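PDB 1X9F: hemoglobin chain d1 from Lumbricus terrestris, which probably carries oxygen as one chain of the earthworm's multi-subunit haemoglobin, binding haem whose iron holds the gas. Local coordinates for residues Leu12-Ala17 against Arg65-Leu70; Gly28-Arg33 against Leu115-Gly120. All blocks are in the same frame, centred on the assembly; numbering follows the deposited sequence.

Overall arrangement
The two contacts alternate along the chain: Leu12-Ala17 comes first, then Gly28-Arg33, Arg65-Leu70 and Leu115-Gly120. Helix 4-18 meets helix 57-75 in interaction 1, and helix 21-38 meets helix 101-119 in interaction 2. The centres of the two contacts lie about 11 Å apart, and they touch directly: Ala17 CB packs 3.4 Å from Leu115 CD2, and Leu67 CD2 lies against Gly28 CA. Interaction 1 is buried and apolar, interaction 2 polar and at the surface. The alternating order interlocks four helices of the globin fold, among them 57-75 and 21-38, which bring Val66 and Trp32 to the bound carbon monoxide.

Interaction 1. Residues Leu12-Ala17 against Arg65-Leu70; sequences LQWASA and RVLSGL. With HEM (protoporphyrin IX containing Fe), chain T; CMO (carbon monoxide), chain U.
Within the all-helical globin fold, helix 4-18 packs on helix 57-75, the helix that supplies Arg65, Val66 and Leu70 to the haem pocket. Trp14 is the sole residue of Leu12-Ala17 to bridge the gap, which is wide: its CA and that of Leu70, the nearest pair, are 9.7 Å apart. A large indole suits this place because it can span such a distance. Its CG stands opposite the backbone N (chi1 178°), and this points the indole toward the other helix. There CH2 meets two leucine methyls. Leu67 CD1 lies 4.0 Å from CH2, close to the ring plane and at its edge, the two side chains crossing at about a right angle. Leu70 CD1 approaches the same CH2 obliquely at 4.1 Å. Branched leucines fit here, since each can offer a single methyl to CH2 while staying buried. The indole's polar end is also satisfied, NE1 hydrogen-bonded to Asp71 OD2 just beyond the segment, and Phe18 stacks on the ring.

Another side of helix 57-75 faces the haem. Gly69 suits its position, as a side chain there would probably crowd the haem methyl CMA. Next to it the backbone N of Leu70 comes within 3.7 Å of the haem methyl CMB, and Val66 CG1 lies 3.9 Å from haem C1B.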
loop_
_atom_site.group_PDB
_atom_site.type_symbol
_atom_site.label_atom_id
_atom_site.label_comp_id
_atom_site.label_asym_id
_atom_site.label_seq_id
_atom_site.Cartn_x
_atom_site.Cartn_y
_atom_site.Cartn_z
ATOM N N LEU D 12 -7.719 -2.956 -23.288
ATOM C CA LEU D 12 -6.517 -2.430 -22.636
ATOM C C LEU D 12 -6.618 -2.418 -21.119
ATOM O O LEU D 12 -5.708 -2.885 -20.420
ATOM C CB LEU D 12 -6.240 -1.012 -23.138
ATOM C CG LEU D 12 -5.251 -0.808 -24.290
ATOM C CD1 LEU D 12 -5.150 -2.005 -25.254
ATOM C CD2 LEU D 12 -5.602 0.475 -25.039
ATOM N N GLN D 13 -7.732 -1.889 -20.617
ATOM C CA GLN D 13 -7.951 -1.761 -19.181
ATOM C C GLN D 13 -8.128 -3.117 -18.523
ATOM O O GLN D 13 -7.739 -3.312 -17.368
ATOM C CB GLN D 13 -9.157 -0.869 -18.891
ATOM C CG GLN D 13 -8.948 0.572 -19.309
ATOM C CD GLN D 13 -9.849 1.535 -18.575
ATOM O OE1 GLN D 13 -11.036 1.265 -18.369
ATOM N NE2 GLN D 13 -9.290 2.667 -18.176
ATOM N N TRP D 14 -8.719 -4.046 -19.264
ATOM C CA TRP D 14 -8.873 -5.401 -18.787
ATOM C C TRP D 14 -7.516 -6.052 -18.603
ATOM O O TRP D 14 -7.283 -6.723 -17.597
ATOM C CB TRP D 14 -9.683 -6.215 -19.778
ATOM C CG TRP D 14 -9.843 -7.622 -19.361
ATOM C CD1 TRP D 14 -9.494 -8.725 -20.074
ATOM C CD2 TRP D 14 -10.393 -8.096 -18.126
ATOM N NE1 TRP D 14 -9.810 -9.866 -19.371
ATOM C CE2 TRP D 14 -10.361 -9.508 -18.168
ATOM C CE3 TRP D 14 -10.925 -7.470 -16.984
ATOM C CZ2 TRP D 14 -10.826 -10.307 -17.114
ATOM C CZ3 TRP D 14 -11.388 -8.264 -15.934
ATOM C CH2 TRP D 14 -11.334 -9.670 -16.010
ATOM N N ALA D 15 -6.629 -5.851 -19.576
ATOM C CA ALA D 15 -5.274 -6.379 -19.502
ATOM C C ALA D 15 -4.582 -5.991 -18.192
ATOM O O ALA D 15 -3.866 -6.810 -17.613
ATOM C CB ALA D 15 -4.453 -5.939 -20.704
ATOM N N SER D 16 -4.800 -4.764 -17.715
ATOM C CA SER D 16 -4.199 -4.335 -16.447
ATOM C C SER D 16 -4.945 -4.881 -15.248
ATOM O O SER D 16 -4.328 -5.453 -14.352
ATOM C CB SER D 16 -4.129 -2.809 -16.334
ATOM O OG SER D 16 -3.726 -2.244 -17.581
ATOM N N ALA D 17 -6.260 -4.691 -15.211
ATOM C CA ALA D 17 -7.032 -5.083 -14.035
ATOM C C ALA D 17 -7.037 -6.600 -13.796
ATOM O O ALA D 17 -7.045 -7.048 -12.644
ATOM C CB ALA D 17 -8.439 -4.546 -14.123
ATOM N N ARG D 65 -12.329 -19.996 -13.782
ATOM C CA ARG D 65 -13.047 -20.359 -15.007
ATOM C C ARG D 65 -13.926 -19.213 -15.493
ATOM O O ARG D 65 -14.043 -18.993 -16.702
ATOM C CB ARG D 65 -13.881 -21.633 -14.821
ATOM C CG ARG D 65 -13.050 -22.906 -14.814
ATOM C CD ARG D 65 -13.847 -24.188 -15.005
ATOM N NE ARG D 65 -14.715 -24.493 -13.865
ATOM C CZ ARG D 65 -14.321 -25.088 -12.741
ATOM N NH1 ARG D 65 -13.053 -25.451 -12.565
ATOM N NH2 ARG D 65 -15.205 -25.313 -11.778
ATOM N N VAL D 66 -14.524 -18.477 -14.558
ATOM C CA VAL D 66 -15.370 -17.332 -14.897
ATOM C C VAL D 66 -14.569 -16.189 -15.487
ATOM O O VAL D 66 -14.933 -15.659 -16.533
ATOM C CB VAL D 66 -16.095 -16.797 -13.666
ATOM C CG1 VAL D 66 -16.935 -15.558 -14.026
ATOM C CG2 VAL D 66 -16.937 -17.887 -13.059
ATOM N N LEU D 67 -13.493 -15.799 -14.809
ATOM C CA LEU D 67 -12.657 -14.710 -15.289
ATOM C C LEU D 67 -12.042 -15.043 -16.646
ATOM O O LEU D 67 -11.938 -14.169 -17.515
ATOM C CB LEU D 67 -11.561 -14.370 -14.273
ATOM C CG LEU D 67 -11.894 -13.538 -13.024
ATOM C CD1 LEU D 67 -12.742 -12.309 -13.352
ATOM C CD2 LEU D 67 -12.594 -14.374 -11.963
ATOM N N SER D 68 -11.645 -16.303 -16.826
ATOM C CA SER D 68 -11.087 -16.742 -18.107
ATOM C C SER D 68 -12.159 -16.635 -19.189
ATOM O O SER D 68 -11.862 -16.316 -20.340
ATOM C CB SER D 68 -10.539 -18.173 -18.016
ATOM O OG SER D 68 -10.054 -18.615 -19.290
ATOM N N GLY D 69 -13.406 -16.897 -18.800
ATOM C CA GLY D 69 -14.558 -16.765 -19.694
ATOM C C GLY D 69 -14.799 -15.323 -20.096
ATOM O O GLY D 69 -14.987 -15.017 -21.279
ATOM N N LEU D 70 -14.780 -14.437 -19.104
ATOM C CA LEU D 70 -14.911 -13.013 -19.344
ATOM C C LEU D 70 -13.796 -12.570 -20.267
ATOM O O LEU D 70 -14.013 -11.759 -21.169
ATOM C CB LEU D 70 -14.808 -12.248 -18.030
ATOM C CG LEU D 70 -15.848 -11.166 -17.729
ATOM C CD1 LEU D 70 -15.384 -10.375 -16.516
ATOM C CD2 LEU D 70 -16.092 -10.236 -18.911
HETATM C CHA HEM T . -20.272 -21.634 -14.684
HETATM C CHB HEM T . -18.854 -17.712 -17.194
HETATM C CHC HEM T . -21.921 -14.894 -14.621
HETATM C CHD HEM T . -23.596 -18.934 -12.368
HETATM C C1A HEM T . -19.526 -20.744 -15.566
HETATM C C2A HEM T . -18.514 -21.270 -16.346
HETATM C C3A HEM T . -18.031 -20.136 -17.130
HETATM C C4A HEM T . -18.924 -19.063 -16.645
HETATM C CMA HEM T . -16.924 -20.096 -18.156
HETATM C CAA HEM T . -17.998 -22.681 -16.326
HETATM C CBA HEM T . -18.488 -23.543 -17.469
HETATM C CGA HEM T . -17.741 -24.848 -17.290
HETATM O O1A HEM T . -16.509 -24.893 -17.513
HETATM O O2A HEM T . -18.395 -25.841 -16.910
HETATM C C1B HEM T . -19.612 -16.564 -16.706
HETATM C C2B HEM T . -19.359 -15.292 -17.190
HETATM C C3B HEM T . -20.218 -14.565 -16.432
HETATM C C4B HEM T . -20.930 -15.371 -15.588
HETATM C CMB HEM T . -18.396 -14.819 -18.263
HETATM C CAB HEM T . -20.318 -13.258 -16.614
HETATM C CBB HEM T . -20.473 -11.971 -17.009
HETATM C C1C HEM T . -22.653 -15.789 -13.712
HETATM C C2C HEM T . -23.574 -15.282 -12.815
HETATM C C3C HEM T . -24.044 -16.407 -12.200
HETATM C C4C HEM T . -23.363 -17.510 -12.711
HETATM C CMC HEM T . -24.004 -13.848 -12.583
HETATM C CAC HEM T . -25.057 -16.275 -11.110
HETATM C CBC HEM T . -25.804 -17.378 -10.639
HETATM C C1D HEM T . -22.835 -20.109 -12.849
HETATM C C2D HEM T . -23.041 -21.400 -12.352
HETATM C C3D HEM T . -22.106 -22.190 -12.984
HETATM C C4D HEM T . -21.407 -21.234 -13.856
HETATM C CMD HEM T . -24.066 -21.837 -11.336
HETATM C CAD HEM T . -21.865 -23.675 -12.878
HETATM C CBD HEM T . -20.917 -24.016 -11.733
HETATM C CGD HEM T . -20.739 -25.516 -11.791
HETATM O O1D HEM T . -20.128 -26.011 -12.764
HETATM O O2D HEM T . -21.222 -26.200 -10.867
HETATM N NA HEM T . -19.844 -19.438 -15.724
HETATM N NB HEM T . -20.549 -16.661 -15.721
HETATM N NC HEM T . -22.513 -17.146 -13.701
HETATM N ND HEM T . -21.840 -19.965 -13.751
HETATM FE FE HEM T . -21.215 -18.307 -14.740
HETATM C C CMO U . -19.815 -17.741 -13.035
HETATM O O CMO U . -20.043 -17.807 -11.721
#

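Interaction 2. Residues Gly28-Arg33 against Leu115-Gly120; sequences GLELWR and LGDRLG. With CMO (carbon monoxide), chain U.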
loop_
_atom_site.group_PDB
_atom_site.type_symbol
_atom_site.label_atom_id
_atom_site.label_comp_id
_atom_site.label_asym_id
_atom_site.label_seq_id
_atom_site.Cartn_x
_atom_site.Cartn_y
_atom_site.Cartn_z
ATOM N N GLY D 28 -10.732 -12.414 -8.583
ATOM C CA GLY D 28 -11.938 -13.232 -8.646
ATOM C C GLY D 28 -12.633 -13.411 -7.308
ATOM O O GLY D 28 -13.863 -13.368 -7.229
ATOM N N LEU D 29 -11.832 -13.619 -6.267
ATOM C CA LEU D 29 -12.320 -13.827 -4.910
ATOM C C LEU D 29 -13.001 -12.561 -4.410
ATOM O O LEU D 29 -14.121 -12.608 -3.892
ATOM C CB LEU D 29 -11.148 -14.212 -3.992
ATOM C CG LEU D 29 -11.318 -14.216 -2.465
ATOM C CD1 LEU D 29 -11.891 -15.541 -1.972
ATOM C CD2 LEU D 29 -9.988 -13.933 -1.781
ATOM N N GLU D 30 -12.317 -11.433 -4.578
ATOM C CA GLU D 30 -12.843 -10.146 -4.148
ATOM C C GLU D 30 -14.173 -9.866 -4.828
ATOM O O GLU D 30 -15.122 -9.400 -4.191
ATOM C CB GLU D 30 -11.854 -9.029 -4.462
ATOM C CG GLU D 30 -12.244 -7.688 -3.857
ATOM C CD GLU D 30 -11.254 -6.590 -4.183
ATOM O OE1 GLU D 30 -10.071 -6.900 -4.454
ATOM O OE2 GLU D 30 -11.654 -5.406 -4.164
ATOM N N LEU D 31 -14.225 -10.164 -6.124
ATOM C CA LEU D 31 -15.437 -10.024 -6.910
ATOM C C LEU D 31 -16.578 -10.858 -6.342
ATOM O O LEU D 31 -17.626 -10.299 -6.022
ATOM C CB LEU D 31 -15.185 -10.368 -8.387
ATOM C CG LEU D 31 -16.381 -10.477 -9.348
ATOM C CD1 LEU D 31 -17.151 -9.169 -9.430
ATOM C CD2 LEU D 31 -15.915 -10.901 -10.734
ATOM N N TRP D 32 -16.386 -12.172 -6.208
ATOM C CA TRP D 32 -17.468 -13.040 -5.721
ATOM C C TRP D 32 -17.870 -12.793 -4.290
ATOM O O TRP D 32 -19.031 -12.982 -3.933
ATOM C CB TRP D 32 -17.159 -14.519 -5.939
ATOM C CG TRP D 32 -17.298 -14.825 -7.347
ATOM C CD1 TRP D 32 -16.293 -15.024 -8.233
ATOM C CD2 TRP D 32 -18.514 -14.887 -8.089
ATOM N NE1 TRP D 32 -16.805 -15.232 -9.491
ATOM C CE2 TRP D 32 -18.171 -15.153 -9.427
ATOM C CE3 TRP D 32 -19.872 -14.758 -7.755
ATOM C CZ2 TRP D 32 -19.124 -15.292 -10.424
ATOM C CZ3 TRP D 32 -20.822 -14.897 -8.753
ATOM C CH2 TRP D 32 -20.444 -15.166 -10.070
ATOM N N ARG D 33 -16.919 -12.369 -3.467
ATOM C CA ARG D 33 -17.247 -12.073 -2.089
ATOM C C ARG D 33 -18.197 -10.889 -2.010
ATOM O O ARG D 33 -19.173 -10.927 -1.261
ATOM C CB ARG D 33 -16.009 -11.799 -1.260
ATOM C CG ARG D 33 -16.340 -11.805 0.210
ATOM C CD ARG D 33 -15.177 -11.541 1.095
ATOM N NE ARG D 33 -14.642 -10.201 0.885
ATOM C CZ ARG D 33 -13.634 -9.694 1.577
ATOM N NH1 ARG D 33 -13.045 -10.409 2.530
ATOM N NH2 ARG D 33 -13.210 -8.463 1.322
ATOM N N LEU D 115 -13.490 -3.279 -10.637
ATOM C CA LEU D 115 -12.634 -2.742 -11.695
ATOM C C LEU D 115 -12.251 -1.298 -11.386
ATOM O O LEU D 115 -11.088 -0.906 -11.545
ATOM C CB LEU D 115 -13.307 -2.845 -13.065
ATOM C CG LEU D 115 -13.236 -4.210 -13.758
ATOM C CD1 LEU D 115 -14.190 -4.239 -14.924
ATOM C CD2 LEU D 115 -11.827 -4.540 -14.222
ATOM N N GLY D 116 -13.235 -0.528 -10.922
ATOM C CA GLY D 116 -13.034 0.847 -10.472
ATOM C C GLY D 116 -11.928 0.992 -9.442
ATOM O O GLY D 116 -11.107 1.905 -9.538
ATOM N N ASP D 117 -11.899 0.090 -8.461
ATOM C CA ASP D 117 -10.851 0.098 -7.443
ATOM C C ASP D 117 -9.484 -0.136 -8.048
ATOM O O ASP D 117 -8.522 0.539 -7.692
ATOM C CB ASP D 117 -11.104 -0.976 -6.388
ATOM C CG ASP D 117 -12.301 -0.672 -5.526
ATOM O OD1 ASP D 117 -12.467 0.498 -5.123
ATOM O OD2 ASP D 117 -13.130 -1.542 -5.190
ATOM N N ARG D 118 -9.397 -1.104 -8.951
ATOM C CA ARG D 118 -8.127 -1.456 -9.564
ATOM C C ARG D 118 -7.615 -0.364 -10.485
ATOM O O ARG D 118 -6.431 -0.019 -10.448
ATOM C CB ARG D 118 -8.265 -2.750 -10.354
ATOM C CG ARG D 118 -8.419 -3.988 -9.491
ATOM C CD ARG D 118 -7.087 -4.536 -8.991
ATOM N NE ARG D 118 -7.234 -5.733 -8.161
ATOM C CZ ARG D 118 -8.115 -5.880 -7.173
ATOM N NH1 ARG D 118 -8.951 -4.899 -6.841
ATOM N NH2 ARG D 118 -8.150 -7.017 -6.494
ATOM N N LEU D 119 -8.499 0.178 -11.315
ATOM C CA LEU D 119 -8.054 1.116 -12.340
ATOM C C LEU D 119 -8.083 2.559 -11.862
ATOM O O LEU D 119 -7.339 3.397 -12.371
ATOM C CB LEU D 119 -8.864 0.937 -13.626
ATOM C CG LEU D 119 -8.599 -0.401 -14.329
ATOM C CD1 LEU D 119 -9.785 -0.812 -15.189
ATOM C CD2 LEU D 119 -7.305 -0.360 -15.151
ATOM N N GLY D 120 -8.935 2.852 -10.885
ATOM C CA GLY D 120 -9.008 4.201 -10.319
ATOM C C GLY D 120 -9.814 5.163 -11.170
ATOM O O GLY D 120 -10.751 4.757 -11.861
HETATM C C CMO U . -19.815 -17.741 -13.035
HETATM O O CMO U . -20.043 -17.807 -11.721
HETATM O O HOH W 1 -13.724 -3.945 -4.491
#
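Glu30 holds its CG opposite the backbone N (chi1 -171°) and runs extended beyond it, which carries the carboxylate out toward helix 101-119, while a bend at chi2 (-83°) turns the Arg118 guanidinium to meet it. The resulting salt bridge is gripped through one oxygen. Arg118 NH2 donates to Glu30 OE1 over 2.8 Å in a nearly straight bond (165°), and NH1 adds a weak one to the same OE1 at 3.3 Å. OE1 lies at the guanidinium edge, in its plane, but NH2 reaches it from the syn side and well out of the carboxylate plane. A long arginine suits this surface position, since it can fold at chi2 and still present its two terminal nitrogens to the acid. OE2 stands 4.3 Å from Asp117 OD2, and a water within hydrogen-bonding distance of both, 2.6 Å from OE2, probably softens any repulsion between the like charges. Were Glu30 replaced by an alanine, the Arg118 guanidinium would probably lose its carboxylate mate and be freer to turn. Asp117 OD1 forms a second salt bridge, to Arg33 of a neighbouring subunit, another copy of this protein. The contact thus joins helix 21-38 to the C-terminal end of helix 101-119, where Leu115 packs on Trp14 of helix 4-18.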